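Local coordinates for Rv3651-like N-terminal domain-containing protein (Mycobacterium tuberculosis, PDB 4Q6U) that is of uncharacterized function but, with one GAF-like and two PAS-like domains, probably acts as a triple sensor-domain protein, at residues D12-A24 and A27-F41. Sequence-based numbering, arbitrary orientation.
Sequences DWLLVETLGDEPA and ARGRELKKLVPITTF
The ring of Phe41 meets both methyls of Leu14 obliquely at one corner, with CE2 4.0 Å from Leu14 CD2. Leu14 CD2 also lies against the aliphatic part of Arg28, whose side chain runs alongside in the same direction. In the carboxylate of Glu22, OE2 takes two bonds from Thr39. Thr39 OG1 donates to the syn lone pair of Glu22 OE2 at 2.6 Å, and the backbone N arrives nearly along the C-O axis. Glu22 gets there with an extended chain, CG anti to the backbone N (chi1 179°), and its side chain crosses that of Pro37 at about a right angle. Ile38 N bonds Pro23 O at 2.9 Å, so Glu22 and Pro23 together take up two amides at the start of helix 38-41. Strands 14-17 and 24-28 form an antiparallel hairpin in the sheet of the N-terminal, probably GAF-like domain. Strand 31-37 pairs with 24-28 on its other side. Leu15 N bonds Ala27 O at 2.7 Å, while the return bond is weak. Gly29, in a type II' turn, donates its N to Trp13 O, and a water bridges Trp13 O and Gly29 O. Leu35 CD2 presses on Ala24 CB at 3.5 Å.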
loop_
_atom_site.group_PDB
_atom_site.type_symbol
_atom_site.label_atom_id
_atom_site.label_comp_id
_atom_site.label_asym_id
_atom_site.label_seq_id
_atom_site.Cartn_x
_atom_site.Cartn_y
_atom_site.Cartn_z
ATOM N N ASP B 12 12.670 -12.237 29.223
ATOM C CA ASP B 12 13.224 -11.304 28.242
ATOM C C ASP B 12 13.444 -9.914 28.826
ATOM O O ASP B 12 12.852 -9.554 29.843
ATOM C CB ASP B 12 12.303 -11.196 27.025
ATOM C CG ASP B 12 12.246 -12.478 26.215
ATOM O OD1 ASP B 12 13.199 -12.744 25.452
ATOM O OD2 ASP B 12 11.242 -13.210 26.334
ATOM N N TRP B 13 14.308 -9.139 28.176
ATOM C CA TRP B 13 14.457 -7.724 28.478
ATOM C C TRP B 13 13.244 -6.972 27.947
ATOM O O TRP B 13 12.838 -7.178 26.808
ATOM C CB TRP B 13 15.724 -7.150 27.839
ATOM C CG TRP B 13 16.995 -7.531 28.500
ATOM C CD1 TRP B 13 17.794 -8.599 28.205
ATOM C CD2 TRP B 13 17.641 -6.827 29.569
ATOM N NE1 TRP B 13 18.896 -8.607 29.032
ATOM C CE2 TRP B 13 18.822 -7.532 29.880
ATOM C CE3 TRP B 13 17.327 -5.675 30.297
ATOM C CZ2 TRP B 13 19.692 -7.119 30.892
ATOM C CZ3 TRP B 13 18.194 -5.266 31.301
ATOM C CH2 TRP B 13 19.364 -5.983 31.583
ATOM N N LEU B 14 12.672 -6.098 28.763
ATOM C CA LEU B 14 11.607 -5.217 28.298
ATOM C C LEU B 14 12.167 -3.846 27.925
ATOM O O LEU B 14 12.804 -3.202 28.756
ATOM C CB LEU B 14 10.537 -5.050 29.379
ATOM C CG LEU B 14 9.760 -6.298 29.768
ATOM C CD1 LEU B 14 8.701 -5.935 30.787
ATOM C CD2 LEU B 14 9.143 -6.912 28.514
ATOM N N LEU B 15 11.922 -3.385 26.699
ATOM C CA LEU B 15 12.296 -2.021 26.351
ATOM C C LEU B 15 11.121 -1.084 26.615
ATOM O O LEU B 15 10.042 -1.231 26.045
ATOM C CB LEU B 15 12.752 -1.917 24.901
ATOM C CG LEU B 15 13.244 -0.535 24.445
ATOM C CD1 LEU B 15 14.543 -0.153 25.136
ATOM C CD2 LEU B 15 13.430 -0.503 22.937
ATOM N N VAL B 16 11.346 -0.123 27.499
ATOM C CA VAL B 16 10.313 0.810 27.915
ATOM C C VAL B 16 10.625 2.230 27.449
ATOM O O VAL B 16 11.668 2.768 27.771
ATOM C CB VAL B 16 10.153 0.800 29.448
ATOM C CG1 VAL B 16 9.316 1.977 29.909
ATOM C CG2 VAL B 16 9.547 -0.521 29.901
ATOM N N GLU B 17 9.714 2.818 26.682
ATOM C CA GLU B 17 9.828 4.212 26.271
ATOM C C GLU B 17 9.319 5.076 27.419
ATOM O O GLU B 17 8.231 4.839 27.951
ATOM C CB GLU B 17 9.041 4.462 24.977
ATOM C CG GLU B 17 9.471 5.695 24.174
ATOM C CD GLU B 17 8.644 6.919 24.506
ATOM O OE1 GLU B 17 8.051 6.966 25.608
ATOM O OE2 GLU B 17 8.578 7.832 23.664
ATOM N N THR B 18 10.116 6.066 27.812
ATOM C CA THR B 18 9.826 6.848 29.009
ATOM C C THR B 18 9.683 8.345 28.732
ATOM O O THR B 18 10.020 9.169 29.580
ATOM C CB THR B 18 10.927 6.659 30.077
ATOM O OG1 THR B 18 12.213 6.954 29.513
ATOM C CG2 THR B 18 10.926 5.231 30.602
ATOM N N LEU B 19 9.182 8.699 27.554
ATOM C CA LEU B 19 9.020 10.111 27.220
ATOM C C LEU B 19 7.575 10.576 27.398
ATOM O O LEU B 19 7.285 11.769 27.305
ATOM C CB LEU B 19 9.499 10.380 25.790
ATOM C CG LEU B 19 11.020 10.358 25.618
ATOM C CD1 LEU B 19 11.415 10.377 24.159
ATOM C CD2 LEU B 19 11.661 11.528 26.358
ATOM N N GLY B 20 6.674 9.633 27.659
ATOM C CA GLY B 20 5.286 9.964 27.930
ATOM C C GLY B 20 5.033 10.170 29.415
ATOM O O GLY B 20 5.969 10.198 30.213
ATOM N N ASP B 21 3.767 10.319 29.792
ATOM C CA ASP B 21 3.409 10.507 31.194
ATOM C C ASP B 21 3.610 9.210 31.971
ATOM O O ASP B 21 4.029 9.221 33.130
ATOM C CB ASP B 21 1.964 10.991 31.324
ATOM C CG ASP B 21 1.756 12.367 30.718
ATOM O OD1 ASP B 21 2.543 13.286 31.037
ATOM O OD2 ASP B 21 0.809 12.526 29.916
ATOM N N GLU B 22 3.314 8.092 31.320
ATOM C CA GLU B 22 3.549 6.786 31.908
ATOM C C GLU B 22 4.474 5.969 31.016
ATOM O O GLU B 22 4.259 5.891 29.808
ATOM C CB GLU B 22 2.222 6.045 32.127
ATOM C CG GLU B 22 2.363 4.650 32.724
ATOM C CD GLU B 22 1.018 3.984 32.980
ATOM O OE1 GLU B 22 0.013 4.708 33.135
ATOM O OE2 GLU B 22 0.965 2.737 33.016
ATOM N N PRO B 23 5.515 5.366 31.615
ATOM C CA PRO B 23 6.420 4.436 30.927
ATOM C C PRO B 23 5.646 3.374 30.145
ATOM O O PRO B 23 4.700 2.783 30.674
ATOM C CB PRO B 23 7.207 3.800 32.073
ATOM C CG PRO B 23 7.185 4.826 33.156
ATOM C CD PRO B 23 5.861 5.526 33.038
ATOM N N ALA B 24 6.049 3.131 28.903
ATOM C CA ALA B 24 5.280 2.268 28.016
ATOM C C ALA B 24 6.173 1.301 27.243
ATOM O O ALA B 24 7.154 1.706 26.622
ATOM C CB ALA B 24 4.457 3.109 27.059
ATOM N N ALA B 27 9.170 -2.997 23.368
ATOM C CA ALA B 27 9.808 -4.257 22.979
ATOM C C ALA B 27 9.841 -5.284 24.106
ATOM O O ALA B 27 10.222 -4.966 25.235
ATOM C CB ALA B 27 11.221 -4.003 22.479
ATOM N N ARG B 28 9.423 -6.510 23.797
ATOM C CA ARG B 28 9.713 -7.658 24.659
ATOM C C ARG B 28 10.775 -8.480 23.951
ATOM O O ARG B 28 10.492 -9.145 22.956
ATOM C CB ARG B 28 8.468 -8.504 24.938
ATOM C CG ARG B 28 8.738 -9.660 25.907
ATOM C CD ARG B 28 7.476 -10.123 26.635
ATOM N NE ARG B 28 6.444 -10.611 25.728
ATOM C CZ ARG B 28 5.241 -11.024 26.121
ATOM N NH1 ARG B 28 4.921 -11.007 27.408
ATOM N NH2 ARG B 28 4.357 -11.456 25.228
ATOM N N GLY B 29 12.008 -8.413 24.438
ATOM C CA GLY B 29 13.112 -8.934 23.661
ATOM C C GLY B 29 13.209 -8.055 22.425
ATOM O O GLY B 29 13.492 -6.870 22.540
ATOM N N ARG B 30 12.933 -8.620 21.252
ATOM C CA ARG B 30 12.989 -7.843 20.015
ATOM C C ARG B 30 11.621 -7.693 19.356
ATOM O O ARG B 30 11.483 -6.992 18.346
ATOM C CB ARG B 30 13.980 -8.481 19.033
ATOM C CG ARG B 30 15.414 -8.457 19.542
ATOM C CD ARG B 30 16.381 -9.174 18.604
ATOM N NE ARG B 30 17.717 -9.287 19.197
ATOM C CZ ARG B 30 18.643 -8.335 19.164
ATOM N NH1 ARG B 30 18.394 -7.173 18.570
ATOM N NH2 ARG B 30 19.825 -8.541 19.730
ATOM N N GLU B 31 10.617 -8.351 19.931
ATOM C CA GLU B 31 9.263 -8.300 19.403
ATOM C C GLU B 31 8.622 -6.961 19.754
ATOM O O GLU B 31 8.628 -6.552 20.905
ATOM C CB GLU B 31 8.422 -9.468 19.941
ATOM N N LEU B 32 8.077 -6.279 18.750
ATOM C CA LEU B 32 7.471 -4.963 18.951
ATOM C C LEU B 32 6.199 -5.003 19.796
ATOM O O LEU B 32 5.358 -5.881 19.616
ATOM C CB LEU B 32 7.152 -4.318 17.596
ATOM C CG LEU B 32 6.409 -2.980 17.633
ATOM C CD1 LEU B 32 7.315 -1.898 18.212
ATOM C CD2 LEU B 32 5.916 -2.572 16.253
ATOM N N LYS B 33 6.068 -4.041 20.708
ATOM C CA LYS B 33 4.814 -3.795 21.421
ATOM C C LYS B 33 4.391 -2.335 21.217
ATOM O O LYS B 33 5.236 -1.437 21.192
ATOM C CB LYS B 33 4.958 -4.101 22.917
ATOM C CG LYS B 33 5.541 -5.471 23.227
ATOM C CD LYS B 33 4.617 -6.593 22.768
ATOM C CE LYS B 33 5.220 -7.952 23.057
ATOM N NZ LYS B 33 4.343 -9.062 22.559
ATOM N N LYS B 34 3.088 -2.094 21.089
ATOM C CA LYS B 34 2.589 -0.769 20.716
ATOM C C LYS B 34 2.395 0.197 21.889
ATOM O O LYS B 34 1.262 0.502 22.262
ATOM C CB LYS B 34 1.267 -0.917 19.954
ATOM N N LEU B 35 3.507 0.690 22.434
ATOM C CA LEU B 35 3.514 1.661 23.530
ATOM C C LEU B 35 2.509 1.335 24.621
ATOM O O LEU B 35 1.745 2.201 25.041
ATOM C CB LEU B 35 3.246 3.074 23.005
ATOM C CG LEU B 35 4.445 3.946 22.616
ATOM C CD1 LEU B 35 3.964 5.245 22.007
ATOM C CD2 LEU B 35 5.337 4.235 23.811
ATOM N N VAL B 36 2.514 0.089 25.076
ATOM C CA VAL B 36 1.590 -0.351 26.114
ATOM C C VAL B 36 2.038 0.105 27.498
ATOM O O VAL B 36 3.090 -0.320 27.981
ATOM C CB VAL B 36 1.445 -1.878 26.132
ATOM C CG1 VAL B 36 0.444 -2.293 27.203
ATOM C CG2 VAL B 36 1.032 -2.391 24.755
ATOM N N PRO B 37 1.231 0.967 28.142
ATOM C CA PRO B 37 1.545 1.468 29.485
ATOM C C PRO B 37 1.889 0.325 30.427
ATOM O O PRO B 37 1.187 -0.690 30.462
ATOM C CB PRO B 37 0.257 2.179 29.905
ATOM C CG PRO B 37 -0.343 2.626 28.619
ATOM C CD PRO B 37 -0.039 1.520 27.637
ATOM N N ILE B 38 2.981 0.495 31.162
ATOM C CA ILE B 38 3.542 -0.571 31.973
ATOM C C ILE B 38 2.500 -1.158 32.933
ATOM O O ILE B 38 2.572 -2.338 33.280
ATOM C CB ILE B 38 4.781 -0.061 32.760
ATOM C CG1 ILE B 38 5.649 -1.226 33.237
ATOM C CG2 ILE B 38 4.376 0.871 33.896
ATOM C CD1 ILE B 38 6.485 -1.823 32.136
ATOM N N THR B 39 1.511 -0.354 33.322
ATOM C CA THR B 39 0.468 -0.822 34.242
ATOM C C THR B 39 -0.554 -1.700 33.531
ATOM O O THR B 39 -1.275 -2.468 34.164
ATOM C CB THR B 39 -0.284 0.345 34.916
ATOM O OG1 THR B 39 -0.879 1.178 33.913
ATOM C CG2 THR B 39 0.659 1.172 35.780
ATOM N N THR B 40 -0.626 -1.559 32.213
ATOM C CA THR B 40 -1.485 -2.399 31.394
ATOM C C THR B 40 -0.731 -3.665 31.006
ATOM O O THR B 40 -1.256 -4.776 31.107
ATOM C CB THR B 40 -1.962 -1.655 30.126
ATOM O OG1 THR B 40 -2.920 -0.654 30.490
ATOM C CG2 THR B 40 -2.602 -2.621 29.139
ATOM N N PHE B 41 0.514 -3.486 30.577
ATOM C CA PHE B 41 1.357 -4.601 30.165
ATOM C C PHE B 41 1.612 -5.538 31.343
ATOM O O PHE B 41 1.726 -6.750 31.170
ATOM C CB PHE B 41 2.687 -4.085 29.585
ATOM C CG PHE B 41 3.482 -5.136 28.857
ATOM C CD1 PHE B 41 3.245 -5.398 27.514
ATOM C CD2 PHE B 41 4.459 -5.866 29.513
ATOM C CE1 PHE B 41 3.968 -6.372 26.843
ATOM C CE2 PHE B 41 5.188 -6.839 28.849
ATOM C CZ PHE B 41 4.941 -7.092 27.510
HETATM O O HOH W 1 14.188 -5.453 24.889
#